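Local coordinates for galactose mutarotase related enzyme (Lactobacillus acidophilus, PDB 3DCD), which is of unknown function but belongs to the aldose 1-epimerase (galactose mutarotase) family, so it may bind a carbohydrate and act as an isomerase, at residues T29-M34 with S293-V298; G142-N147 with A285-T290; E40-H45 with D247-I252; N120-N125 with M289-T294. All blocks are in the same frame, centred on the assembly; numbering follows the deposited sequence.

From the N terminus, the loop after strand 20-26 supplies 29-34 and then 40-45. Contact 1 closes the longest loop, fastening 29-34 to the tail after strand 282-292. Contacts 2 and 3 are nested inside that loop. Contact 3 closes 40-45 over the start of strand 249-256, contact 4 closes 120-125 to 289-294, and contact 2 closes 142-147 to 285-290. Contacts 2 and 3 cross, because the order along the chain is 40-45, 142-147, 247-252, 285-290. Contact 3 also crosses contact 4. Contacts 2 and 4 share Met289 and Thr290, and contacts 1 and 4 share Ser293 and Thr294. Contact 4 joins neighbours within one sheet; contact 2 joins two sheets.

Contact 1 (T29-M34 with S293-V298); sequences TDEEFM and STTDEV
Ser293 OG is gripped from two sides: it accepts from Thr29 OG1 at 2.7 Å and donates to Glu297 OE2 at 2.5 Å. The same Glu297 OE2 also takes the Ser293 backbone N-H. The hydroxyl of Ser293 reaches this oxygen from above the carboxylate plane, while the N-H comes in on the anti side. Thr29 OG1 in turn accepts from Glu31 N, which makes an ST turn. With chi1 at 71°, Thr29 OG1 sits between its own N and carbonyl carbon, where it can serve both Glu31 N and Ser293 OG.

The second grip is the carboxylate of Glu31. Thr294 OG1 donates to Glu31 OE2 at 2.6 Å, on its syn lone pair. Thr294 N donates to Glu31 OE1 at 2.9 Å with an N-H...O angle of 166°, on the syn side but tilted out of the carboxylate plane. Both oxygens are therefore held by one residue, which fixes the rotation of the carboxylate. A water donates to Glu31 OE2 and lies 2.8 Å from Thr295 OG1.

In the all-beta fold of the aldose 1-epimerase family, this contact ties the C-terminal tail to an early loop. Glu297 is the centre of an inverse gamma turn in that tail. Glu297 OE1 bonds to Ser26 OG of strand 20-26.

Phe33 turns the edge of its ring to Ser293, with CZ 3.6 Å from Ser293 N, near the ring plane. Its ring also meets that of Tyr291. Thr29 CG2 packs 3.7 Å from Asp296 O.

Contact 2 (G142-N147 with A285-T290); sequences GHPGFN and AGFSMT
Phe287 is the first residue of 285-290 to touch 142-147, at Gly142. Its CE1 lies 3.7 Å from Gly142 CA. A CB on Gly142 would clash with Phe287 CE1, so the bare CA lets the ring come up against the backbone. The ring approaches obliquely. Its far end also meets Pro144, with Phe287 CZ 4.1 Å from Pro144 CD, the two side chains coming from opposite directions.

Two residues on, selenomethionine Met289 sends its selenium against both Pro144 and Phe146. Met289 SE is 4.1 Å from Pro144 CG and 3.9 Å from Phe146 CZ. It lies at the edge of the Phe146 ring, 86° off the ring normal, in a Met-aromatic contact. Pro144 O, from within the same segment, lies above one face of that ring, offset toward the rim.

There is no hydrogen bond across this contact; it is all apolar and buried. It joins two sheets of the mutarotase beta fold. Strand 136-147 pairs with strand 249-256 in one sheet. Strand 282-292 lies in the other, flanked by strands 121-130 and 226-232, and Val229 of the latter touches both Phe146 and Phe287.

Contact 3 (E40-H45 with D247-I252); sequences EIWGRH and DNYVCI
Trp42 lays its six-membered ring beside Tyr249 and Cys251. Its CG is anti to the backbone N (chi1 177°), which carries the indole across to the strand. The planes of the Trp42 and Tyr249 rings differ by only 14°, but the rings are displaced so far that they hardly overlap, with centroids 5.6 Å apart. They meet at their borders, Trp42 CE3 lying 3.6 Å from Tyr249 CE2. The stem of the side chain adds a contact of its own, with Trp42 CB 3.6 Å from Tyr249 OH. Cys251 SG touches Trp42 CZ3 at 3.4 Å, an oblique sulfur-aromatic contact. Within its own strand, the same sulfur lies at the edge of the Tyr249 ring.

Segment 40-45 belongs to the long loop between strands 20-26 and 48-49. This loop covers one sheet of the beta fold of the aldose 1-epimerase family, at the start of strand 249-256. Trp240 meets Trp42 edge-to-face, and Trp35 stacks on Tyr249, so the contact is part of an aromatic cluster.

Replacing Trp42 with an alanine would probably leave Cys251 SG and the Tyr249 edge less covered, with a gap between the loop and strand 249-256.

Ile41 works at the other side of Tyr249. Its CG2 lies 4.0 Å from Tyr249 CE1, at the ring edge. The Ile41 and Asp247 side chains cross at about a right angle, with Ile41 CG1 3.7 Å from Asp247 OD2. The other carboxylate oxygen, Asp247 OD1, accepts from Asn248 N.

Contact 4 (N120-N125 with M289-T294); sequences NLLEEN and MTYHST
The Tyr291 ring presents its edge to Leu122, with CE2 3.9 Å from Leu122 CB near the ring plane. Asn120 O lies obliquely to the ring. Tyr291 OH is 3.4 Å from Leu122 CD2; it is buried and has no polar partner in the model. The other flat group, the amide of Asn120, gives its ND2 to Tyr291 O at 3.0 Å. That donor stands above the carbonyl plane, 44° out of it. Chi1 of 67° folds the amide back toward the neighbouring strand.

Strands 121-130 and 282-292 are antiparallel neighbours in the sheet. Leu122 and Met289 form a hydrogen-bonded pair, with Leu122 N to Met289 O at 2.8 Å and nearly straight, and Met289 N returning to Leu122 O. Leu121 and Thr290 form a non-hydrogen-bonded pair, and Leu121 CD1 packs on Thr290 CG2 at 3.7 Å. On the face of Leu122, its CD2 lies 3.8 Å from Met289 CE.

A leucine in place of Asn120 has no amide to offer, so Tyr291 O would probably be left without that donor and the strand end be held more loosely.

The other N-H...O bond between these two residues, Tyr291 N to Asn120 O, is weak at 3.4 Å. The backbone grip is thus firm at Leu122 and slackens toward Asn120, where the side-chain amide supplies the stronger link.

Contact 1 (T29-M34 with S293-V298)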
loop_
_atom_site.group_PDB
_atom_site.type_symbol
_atom_site.label_atom_id
_atom_site.label_comp_id
_atom_site.label_asym_id
_atom_site.label_seq_id
_atom_site.Cartn_x
_atom_site.Cartn_y
_atom_site.Cartn_z
ATOM N N THR A 29 -4.003 23.153 9.268
ATOM C CA THR A 29 -4.665 22.711 10.498
ATOM C C THR A 29 -3.738 21.939 11.447
ATOM O O THR A 29 -4.075 21.746 12.634
ATOM C CB THR A 29 -5.838 21.787 10.171
ATOM O OG1 THR A 29 -5.330 20.536 9.701
ATOM C CG2 THR A 29 -6.750 22.405 9.103
ATOM N N ASP A 30 -2.598 21.496 10.898
ATOM C CA ASP A 30 -1.602 20.673 11.603
ATOM C C ASP A 30 -2.126 19.272 11.945
ATOM O O ASP A 30 -1.488 18.523 12.686
ATOM C CB ASP A 30 -1.048 21.388 12.844
ATOM C CG ASP A 30 0.285 20.817 13.307
ATOM O OD1 ASP A 30 1.186 20.601 12.465
ATOM O OD2 ASP A 30 0.426 20.595 14.525
ATOM N N GLU A 31 -3.268 18.899 11.369
ATOM C CA GLU A 31 -3.794 17.538 11.566
ATOM C C GLU A 31 -2.875 16.476 10.943
ATOM O O GLU A 31 -2.351 16.669 9.848
ATOM C CB GLU A 31 -5.231 17.422 11.030
ATOM C CG GLU A 31 -6.236 18.246 11.845
ATOM C CD GLU A 31 -7.694 18.033 11.455
ATOM O OE1 GLU A 31 -7.998 17.108 10.654
ATOM O OE2 GLU A 31 -8.537 18.817 11.953
ATOM N N GLU A 32 -2.653 15.369 11.659
ATOM C CA GLU A 32 -1.768 14.299 11.203
ATOM C C GLU A 32 -2.575 13.209 10.521
ATOM O O GLU A 32 -3.457 12.608 11.139
ATOM C CB GLU A 32 -1.008 13.686 12.380
ATOM C CG GLU A 32 -0.223 12.397 12.028
ATOM C CD GLU A 32 0.876 12.630 11.007
ATOM O OE1 GLU A 32 1.824 13.371 11.317
ATOM O OE2 GLU A 32 0.795 12.068 9.887
ATOM N N PHE A 33 -2.283 12.935 9.257
ATOM C CA PHE A 33 -3.095 11.973 8.511
ATOM C C PHE A 33 -2.631 10.532 8.641
ATOM O O PHE A 33 -3.440 9.621 8.496
ATOM C CB PHE A 33 -3.225 12.390 7.041
ATOM C CG PHE A 33 -4.041 13.631 6.864
ATOM C CD1 PHE A 33 -5.428 13.549 6.782
ATOM C CD2 PHE A 33 -3.435 14.885 6.825
ATOM C CE1 PHE A 33 -6.215 14.712 6.639
ATOM C CE2 PHE A 33 -4.202 16.044 6.683
ATOM C CZ PHE A 33 -5.596 15.954 6.597
HETATM N N MSE A 34 -1.349 10.335 8.919
HETATM C CA MSE A 34 -0.771 8.995 8.945
HETATM C C MSE A 34 -0.783 8.375 10.333
HETATM O O MSE A 34 -0.413 9.023 11.323
HETATM C CB MSE A 34 0.678 9.013 8.451
HETATM C CG MSE A 34 0.866 9.686 7.118
HETATM SE SE MSE A 34 -0.271 8.964 5.660
HETATM C CE MSE A 34 0.264 7.113 5.722
ATOM N N SER A 293 -8.571 17.899 6.123
ATOM C CA SER A 293 -8.757 17.922 7.563
ATOM C C SER A 293 -10.222 17.867 7.989
ATOM O O SER A 293 -11.125 18.076 7.193
ATOM C CB SER A 293 -8.116 19.187 8.138
ATOM O OG SER A 293 -6.713 19.199 7.872
ATOM N N THR A 294 -10.455 17.654 9.276
ATOM C CA THR A 294 -11.809 17.710 9.809
ATOM C C THR A 294 -12.418 19.106 9.621
ATOM O O THR A 294 -13.636 19.259 9.621
ATOM C CB THR A 294 -11.818 17.371 11.298
ATOM O OG1 THR A 294 -11.052 18.357 12.003
ATOM C CG2 THR A 294 -11.215 15.983 11.527
ATOM N N THR A 295 -11.561 20.124 9.508
ATOM C CA THR A 295 -11.989 21.519 9.308
ATOM C C THR A 295 -11.430 22.063 7.985
ATOM O O THR A 295 -10.704 21.340 7.294
ATOM C CB THR A 295 -11.579 22.411 10.485
ATOM O OG1 THR A 295 -10.154 22.351 10.651
ATOM C CG2 THR A 295 -12.284 21.942 11.778
ATOM N N ASP A 296 -11.790 23.303 7.629
ATOM C CA ASP A 296 -11.418 23.893 6.321
ATOM C C ASP A 296 -9.914 23.999 6.137
ATOM O O ASP A 296 -9.202 24.319 7.078
ATOM C CB ASP A 296 -12.005 25.294 6.172
ATOM C CG ASP A 296 -13.478 25.279 5.798
ATOM O OD1 ASP A 296 -14.039 24.178 5.583
ATOM O OD2 ASP A 296 -14.056 26.380 5.727
ATOM N N GLU A 297 -9.447 23.758 4.914
ATOM C CA GLU A 297 -8.027 23.892 4.601
ATOM C C GLU A 297 -7.747 25.322 4.180
ATOM O O GLU A 297 -7.563 25.624 3.003
ATOM C CB GLU A 297 -7.595 22.891 3.527
ATOM C CG GLU A 297 -7.706 21.397 3.947
ATOM C CD GLU A 297 -6.649 20.971 4.968
ATOM O OE1 GLU A 297 -5.766 21.790 5.336
ATOM O OE2 GLU A 297 -6.718 19.814 5.442
ATOM N N VAL A 298 -7.749 26.213 5.167
ATOM C CA VAL A 298 -7.576 27.649 4.955
ATOM C C VAL A 298 -6.717 28.154 6.107
ATOM O O VAL A 298 -6.619 27.474 7.134
ATOM C CB VAL A 298 -8.937 28.400 4.959
ATOM C CG1 VAL A 298 -9.844 27.899 3.822
ATOM C CG2 VAL A 298 -9.644 28.260 6.305
HETATM O O HOH W 1 -8.690 21.253 12.776
#

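Contact 2 (G142-N147 with A285-T290)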
loop_
_atom_site.group_PDB
_atom_site.type_symbol
_atom_site.label_atom_id
_atom_site.label_comp_id
_atom_site.label_asym_id
_atom_site.label_seq_id
_atom_site.Cartn_x
_atom_site.Cartn_y
_atom_site.Cartn_z
ATOM N N GLY A 142 1.420 -0.513 -2.326
ATOM C CA GLY A 142 1.462 0.451 -1.220
ATOM C C GLY A 142 0.610 -0.048 -0.059
ATOM O O GLY A 142 -0.199 -0.978 -0.219
ATOM N N HIS A 143 0.790 0.558 1.112
ATOM C CA HIS A 143 0.143 0.075 2.348
ATOM C C HIS A 143 -0.018 1.250 3.348
ATOM O O HIS A 143 0.221 1.076 4.542
ATOM C CB HIS A 143 1.038 -1.053 2.916
ATOM C CG HIS A 143 0.382 -1.973 3.911
ATOM N ND1 HIS A 143 -0.244 -1.524 5.053
ATOM C CD2 HIS A 143 0.363 -3.328 3.984
ATOM C CE1 HIS A 143 -0.680 -2.561 5.754
ATOM N NE2 HIS A 143 -0.303 -3.669 5.138
ATOM N N PRO A 144 -0.445 2.448 2.873
ATOM C CA PRO A 144 -0.529 3.567 3.822
ATOM C C PRO A 144 -1.581 3.329 4.920
ATOM O O PRO A 144 -2.680 2.878 4.603
ATOM C CB PRO A 144 -0.973 4.741 2.942
ATOM C CG PRO A 144 -1.602 4.114 1.734
ATOM C CD PRO A 144 -0.851 2.849 1.508
ATOM N N GLY A 145 -1.239 3.609 6.186
ATOM C CA GLY A 145 -2.236 3.613 7.265
ATOM C C GLY A 145 -2.677 5.035 7.574
ATOM O O GLY A 145 -1.829 5.904 7.798
ATOM N N PHE A 146 -3.997 5.268 7.565
ATOM C CA PHE A 146 -4.586 6.596 7.819
ATOM C C PHE A 146 -5.323 6.644 9.135
ATOM O O PHE A 146 -6.189 5.796 9.380
ATOM C CB PHE A 146 -5.588 6.955 6.723
ATOM C CG PHE A 146 -5.017 6.886 5.344
ATOM C CD1 PHE A 146 -5.483 5.938 4.446
ATOM C CD2 PHE A 146 -3.984 7.742 4.963
ATOM C CE1 PHE A 146 -4.936 5.856 3.147
ATOM C CE2 PHE A 146 -3.430 7.677 3.678
ATOM C CZ PHE A 146 -3.920 6.730 2.765
ATOM N N ASN A 147 -5.008 7.648 9.961
ATOM C CA ASN A 147 -5.761 7.907 11.199
ATOM C C ASN A 147 -7.242 8.147 10.943
ATOM O O ASN A 147 -7.605 8.762 9.946
ATOM C CB ASN A 147 -5.234 9.169 11.908
ATOM C CG ASN A 147 -3.853 8.993 12.495
ATOM O OD1 ASN A 147 -3.077 9.946 12.549
ATOM N ND2 ASN A 147 -3.554 7.806 12.983
ATOM N N ALA A 285 4.323 1.920 -11.939
ATOM C CA ALA A 285 2.996 1.936 -11.346
ATOM C C ALA A 285 2.997 2.974 -10.231
ATOM O O ALA A 285 4.032 3.591 -9.934
ATOM C CB ALA A 285 2.660 0.574 -10.786
ATOM N N GLY A 286 1.843 3.179 -9.612
ATOM C CA GLY A 286 1.773 4.093 -8.488
ATOM C C GLY A 286 0.362 4.517 -8.229
ATOM O O GLY A 286 -0.583 4.105 -8.946
ATOM N N PHE A 287 0.210 5.340 -7.188
ATOM C CA PHE A 287 -1.102 5.812 -6.784
ATOM C C PHE A 287 -0.982 7.195 -6.162
ATOM O O PHE A 287 0.128 7.656 -5.895
ATOM C CB PHE A 287 -1.762 4.811 -5.831
ATOM C CG PHE A 287 -0.972 4.552 -4.566
ATOM C CD1 PHE A 287 0.090 3.629 -4.568
ATOM C CD2 PHE A 287 -1.294 5.218 -3.383
ATOM C CE1 PHE A 287 0.807 3.371 -3.408
ATOM C CE2 PHE A 287 -0.580 4.957 -2.203
ATOM C CZ PHE A 287 0.467 4.049 -2.219
ATOM N N SER A 288 -2.117 7.853 -5.947
ATOM C CA SER A 288 -2.124 9.222 -5.465
ATOM C C SER A 288 -3.079 9.374 -4.293
ATOM O O SER A 288 -4.118 8.719 -4.250
ATOM C CB SER A 288 -2.527 10.179 -6.575
ATOM O OG SER A 288 -1.638 10.020 -7.663
HETATM N N MSE A 289 -2.727 10.254 -3.360
HETATM C CA MSE A 289 -3.524 10.433 -2.155
HETATM C C MSE A 289 -3.792 11.913 -1.995
HETATM O O MSE A 289 -2.870 12.714 -2.129
HETATM C CB MSE A 289 -2.758 9.927 -0.928
HETATM C CG MSE A 289 -2.552 8.406 -0.849
HETATM SE SE MSE A 289 -1.063 7.911 0.317
HETATM C CE MSE A 289 0.400 8.478 -0.893
ATOM N N THR A 290 -5.043 12.279 -1.713
ATOM C CA THR A 290 -5.356 13.655 -1.309
ATOM C C THR A 290 -5.891 13.658 0.132
ATOM O O THR A 290 -6.549 12.705 0.560
ATOM C CB THR A 290 -6.368 14.341 -2.244
ATOM O OG1 THR A 290 -7.650 13.701 -2.122
ATOM C CG2 THR A 290 -5.897 14.239 -3.694
#

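Contact 3 (E40-H45 with D247-I252)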
loop_
_atom_site.group_PDB
_atom_site.type_symbol
_atom_site.label_atom_id
_atom_site.label_comp_id
_atom_site.label_asym_id
_atom_site.label_seq_id
_atom_site.Cartn_x
_atom_site.Cartn_y
_atom_site.Cartn_z
ATOM N N GLU A 40 2.030 -1.458 19.984
ATOM C CA GLU A 40 1.057 -2.269 20.703
ATOM C C GLU A 40 -0.006 -2.807 19.765
ATOM O O GLU A 40 -0.680 -3.788 20.078
ATOM C CB GLU A 40 0.416 -1.449 21.834
ATOM C CG GLU A 40 1.420 -1.050 22.926
ATOM C CD GLU A 40 1.700 -2.170 23.929
ATOM O OE1 GLU A 40 1.097 -3.255 23.823
ATOM O OE2 GLU A 40 2.526 -1.953 24.836
ATOM N N ILE A 41 -0.149 -2.161 18.604
ATOM C CA ILE A 41 -1.196 -2.501 17.641
ATOM C C ILE A 41 -0.593 -2.947 16.306
ATOM O O ILE A 41 -0.846 -4.070 15.822
ATOM C CB ILE A 41 -2.123 -1.278 17.373
ATOM C CG1 ILE A 41 -2.718 -0.713 18.678
ATOM C CG2 ILE A 41 -3.209 -1.622 16.346
ATOM C CD1 ILE A 41 -3.689 -1.648 19.408
ATOM N N TRP A 42 0.190 -2.049 15.706
ATOM C CA TRP A 42 0.806 -2.298 14.400
ATOM C C TRP A 42 1.950 -1.304 14.234
ATOM O O TRP A 42 1.725 -0.107 14.080
ATOM C CB TRP A 42 -0.237 -2.178 13.258
ATOM C CG TRP A 42 0.398 -2.360 11.878
ATOM C CD1 TRP A 42 1.196 -3.393 11.474
ATOM C CD2 TRP A 42 0.292 -1.472 10.751
ATOM N NE1 TRP A 42 1.583 -3.214 10.158
ATOM C CE2 TRP A 42 1.039 -2.044 9.694
ATOM C CE3 TRP A 42 -0.380 -0.261 10.530
ATOM C CZ2 TRP A 42 1.168 -1.428 8.449
ATOM C CZ3 TRP A 42 -0.271 0.340 9.288
ATOM C CH2 TRP A 42 0.497 -0.253 8.254
ATOM N N GLY A 43 3.186 -1.800 14.323
ATOM C CA GLY A 43 4.347 -0.933 14.468
ATOM C C GLY A 43 4.957 -0.463 13.164
ATOM O O GLY A 43 6.191 -0.329 13.065
ATOM N N ARG A 44 4.108 -0.225 12.160
ATOM C CA ARG A 44 4.550 0.385 10.899
ATOM C C ARG A 44 3.621 1.542 10.573
ATOM O O ARG A 44 2.537 1.615 11.137
ATOM C CB ARG A 44 4.581 -0.659 9.758
ATOM C CG ARG A 44 5.621 -1.761 10.016
ATOM C CD ARG A 44 5.827 -2.709 8.830
ATOM N NE ARG A 44 6.822 -3.748 9.155
ATOM C CZ ARG A 44 8.145 -3.590 9.119
ATOM N NH1 ARG A 44 8.686 -2.427 8.761
ATOM N NH2 ARG A 44 8.938 -4.611 9.451
ATOM N N HIS A 45 4.055 2.462 9.706
ATOM C CA HIS A 45 3.194 3.561 9.255
ATOM C C HIS A 45 2.501 3.287 7.921
ATOM O O HIS A 45 1.277 3.500 7.779
ATOM C CB HIS A 45 4.008 4.833 9.020
ATOM C CG HIS A 45 4.646 5.405 10.242
ATOM N ND1 HIS A 45 5.912 5.047 10.656
ATOM C CD2 HIS A 45 4.224 6.356 11.107
ATOM C CE1 HIS A 45 6.234 5.734 11.737
ATOM N NE2 HIS A 45 5.247 6.564 12.007
ATOM N N ASP A 247 -7.387 -0.411 16.658
ATOM C CA ASP A 247 -7.208 1.007 16.934
ATOM C C ASP A 247 -7.804 1.825 15.782
ATOM O O ASP A 247 -8.298 1.271 14.783
ATOM C CB ASP A 247 -5.721 1.345 17.146
ATOM C CG ASP A 247 -5.509 2.526 18.091
ATOM O OD1 ASP A 247 -6.385 3.421 18.189
ATOM O OD2 ASP A 247 -4.464 2.534 18.757
ATOM N N ASN A 248 -7.744 3.143 15.922
ATOM C CA ASN A 248 -8.507 4.039 15.063
ATOM C C ASN A 248 -7.712 4.475 13.833
ATOM O O ASN A 248 -7.269 5.631 13.709
ATOM C CB ASN A 248 -9.042 5.216 15.882
ATOM C CG ASN A 248 -9.957 4.760 17.009
ATOM O OD1 ASN A 248 -10.861 3.956 16.794
ATOM N ND2 ASN A 248 -9.697 5.240 18.220
ATOM N N TYR A 249 -7.534 3.515 12.928
ATOM C CA TYR A 249 -6.888 3.759 11.639
ATOM C C TYR A 249 -7.373 2.697 10.674
ATOM O O TYR A 249 -7.969 1.691 11.074
ATOM C CB TYR A 249 -5.347 3.692 11.745
ATOM C CG TYR A 249 -4.836 2.257 11.775
ATOM C CD1 TYR A 249 -4.824 1.529 12.968
ATOM C CD2 TYR A 249 -4.382 1.626 10.615
ATOM C CE1 TYR A 249 -4.356 0.218 13.003
ATOM C CE2 TYR A 249 -3.924 0.292 10.636
ATOM C CZ TYR A 249 -3.927 -0.400 11.832
ATOM O OH TYR A 249 -3.480 -1.711 11.874
ATOM N N VAL A 250 -7.075 2.907 9.395
ATOM C CA VAL A 250 -7.381 1.921 8.366
ATOM C C VAL A 250 -6.322 2.069 7.289
ATOM O O VAL A 250 -5.854 3.192 7.037
ATOM C CB VAL A 250 -8.828 2.107 7.810
ATOM C CG1 VAL A 250 -8.966 3.398 6.971
ATOM C CG2 VAL A 250 -9.273 0.849 7.000
ATOM N N CYS A 251 -5.938 0.955 6.660
ATOM C CA CYS A 251 -5.042 1.021 5.506
ATOM C C CYS A 251 -5.835 0.798 4.222
ATOM O O CYS A 251 -6.753 -0.042 4.174
ATOM C CB CYS A 251 -3.949 -0.062 5.584
ATOM S SG CYS A 251 -2.826 0.054 6.998
ATOM N N ILE A 252 -5.465 1.546 3.188
ATOM C CA ILE A 252 -6.010 1.379 1.823
ATOM C C ILE A 252 -4.788 1.079 0.979
ATOM O O ILE A 252 -3.898 1.921 0.845
ATOM C CB ILE A 252 -6.740 2.655 1.344
ATOM C CG1 ILE A 252 -7.912 2.965 2.291
ATOM C CG2 ILE A 252 -7.212 2.498 -0.126
ATOM C CD1 ILE A 252 -8.612 4.301 2.032
#

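Contact 4 (N120-N125 with M289-T294)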
loop_
_atom_site.group_PDB
_atom_site.type_symbol
_atom_site.label_atom_id
_atom_site.label_comp_id
_atom_site.label_asym_id
_atom_site.label_seq_id
_atom_site.Cartn_x
_atom_site.Cartn_y
_atom_site.Cartn_z
ATOM N N ASN A 120 -2.634 19.586 -2.352
ATOM C CA ASN A 120 -2.825 18.623 -1.274
ATOM C C ASN A 120 -2.799 17.162 -1.746
ATOM O O ASN A 120 -3.304 16.273 -1.047
ATOM C CB ASN A 120 -4.108 18.932 -0.483
ATOM C CG ASN A 120 -5.351 18.727 -1.303
ATOM O OD1 ASN A 120 -5.329 18.863 -2.542
ATOM N ND2 ASN A 120 -6.460 18.386 -0.621
ATOM N N LEU A 121 -2.213 16.936 -2.923
ATOM C CA LEU A 121 -2.087 15.597 -3.511
ATOM C C LEU A 121 -0.644 15.089 -3.435
ATOM O O LEU A 121 0.292 15.779 -3.839
ATOM C CB LEU A 121 -2.609 15.556 -4.960
ATOM C CG LEU A 121 -2.656 14.189 -5.670
ATOM C CD1 LEU A 121 -3.735 14.118 -6.730
ATOM C CD2 LEU A 121 -1.288 13.799 -6.263
ATOM N N LEU A 122 -0.502 13.868 -2.922
ATOM C CA LEU A 122 0.780 13.199 -2.808
ATOM C C LEU A 122 0.767 11.944 -3.689
ATOM O O LEU A 122 -0.075 11.064 -3.503
ATOM C CB LEU A 122 1.018 12.783 -1.346
ATOM C CG LEU A 122 2.238 11.908 -1.033
ATOM C CD1 LEU A 122 3.538 12.628 -1.387
ATOM C CD2 LEU A 122 2.212 11.576 0.479
ATOM N N GLU A 123 1.711 11.872 -4.622
ATOM C CA GLU A 123 1.924 10.677 -5.426
ATOM C C GLU A 123 2.932 9.757 -4.756
ATOM O O GLU A 123 3.920 10.228 -4.175
ATOM C CB GLU A 123 2.461 11.059 -6.807
ATOM C CG GLU A 123 1.488 11.821 -7.665
ATOM C CD GLU A 123 2.003 12.041 -9.087
ATOM O OE1 GLU A 123 3.194 11.750 -9.379
ATOM O OE2 GLU A 123 1.204 12.524 -9.910
ATOM N N GLU A 124 2.683 8.455 -4.863
ATOM C CA GLU A 124 3.658 7.429 -4.484
ATOM C C GLU A 124 3.856 6.573 -5.727
ATOM O O GLU A 124 2.976 5.806 -6.105
ATOM C CB GLU A 124 3.134 6.586 -3.324
ATOM C CG GLU A 124 4.032 5.370 -2.971
ATOM C CD GLU A 124 3.630 4.712 -1.646
ATOM O OE1 GLU A 124 2.986 5.375 -0.795
ATOM O OE2 GLU A 124 3.962 3.526 -1.453
ATOM N N ASN A 125 5.001 6.744 -6.387
ATOM C CA ASN A 125 5.198 6.162 -7.714
ATOM C C ASN A 125 6.269 5.099 -7.640
ATOM O O ASN A 125 7.337 5.332 -7.068
ATOM C CB ASN A 125 5.635 7.229 -8.729
ATOM C CG ASN A 125 4.665 8.405 -8.819
ATOM O OD1 ASN A 125 5.068 9.575 -8.746
ATOM N ND2 ASN A 125 3.398 8.102 -8.986
HETATM N N MSE A 289 -2.727 10.254 -3.360
HETATM C CA MSE A 289 -3.524 10.433 -2.155
HETATM C C MSE A 289 -3.792 11.913 -1.995
HETATM O O MSE A 289 -2.870 12.714 -2.129
HETATM C CB MSE A 289 -2.758 9.927 -0.928
HETATM C CG MSE A 289 -2.552 8.406 -0.849
HETATM SE SE MSE A 289 -1.063 7.911 0.317
HETATM C CE MSE A 289 0.400 8.478 -0.893
ATOM N N THR A 290 -5.043 12.279 -1.713
ATOM C CA THR A 290 -5.356 13.655 -1.309
ATOM C C THR A 290 -5.891 13.658 0.132
ATOM O O THR A 290 -6.549 12.705 0.560
ATOM C CB THR A 290 -6.368 14.341 -2.244
ATOM O OG1 THR A 290 -7.650 13.701 -2.122
ATOM C CG2 THR A 290 -5.897 14.239 -3.694
ATOM N N TYR A 291 -5.591 14.719 0.864
ATOM C CA TYR A 291 -5.954 14.812 2.269
ATOM C C TYR A 291 -6.756 16.067 2.574
ATOM O O TYR A 291 -6.400 17.157 2.121
ATOM C CB TYR A 291 -4.693 14.835 3.127
ATOM C CG TYR A 291 -3.673 13.782 2.747
ATOM C CD1 TYR A 291 -3.684 12.526 3.348
ATOM C CD2 TYR A 291 -2.710 14.044 1.782
ATOM C CE1 TYR A 291 -2.741 11.535 2.993
ATOM C CE2 TYR A 291 -1.767 13.070 1.420
ATOM C CZ TYR A 291 -1.791 11.826 2.032
ATOM O OH TYR A 291 -0.852 10.888 1.679
ATOM N N HIS A 292 -7.813 15.903 3.361
ATOM C CA HIS A 292 -8.585 17.036 3.868
ATOM C C HIS A 292 -8.859 16.843 5.354
ATOM O O HIS A 292 -9.295 15.758 5.782
ATOM C CB HIS A 292 -9.890 17.241 3.105
ATOM C CG HIS A 292 -10.485 18.602 3.315
ATOM N ND1 HIS A 292 -11.048 18.993 4.515
ATOM C CD2 HIS A 292 -10.565 19.672 2.492
ATOM C CE1 HIS A 292 -11.460 20.247 4.413
ATOM N NE2 HIS A 292 -11.189 20.675 3.189
ATOM N N SER A 293 -8.571 17.899 6.123
ATOM C CA SER A 293 -8.757 17.922 7.563
ATOM C C SER A 293 -10.222 17.867 7.989
ATOM O O SER A 293 -11.125 18.076 7.193
ATOM C CB SER A 293 -8.116 19.187 8.138
ATOM O OG SER A 293 -6.713 19.199 7.872
ATOM N N THR A 294 -10.455 17.654 9.276
ATOM C CA THR A 294 -11.809 17.710 9.809
ATOM C C THR A 294 -12.418 19.106 9.621
ATOM O O THR A 294 -13.636 19.259 9.621
ATOM C CB THR A 294 -11.818 17.371 11.298
ATOM O OG1 THR A 294 -11.052 18.357 12.003
ATOM C CG2 THR A 294 -11.215 15.983 11.527
#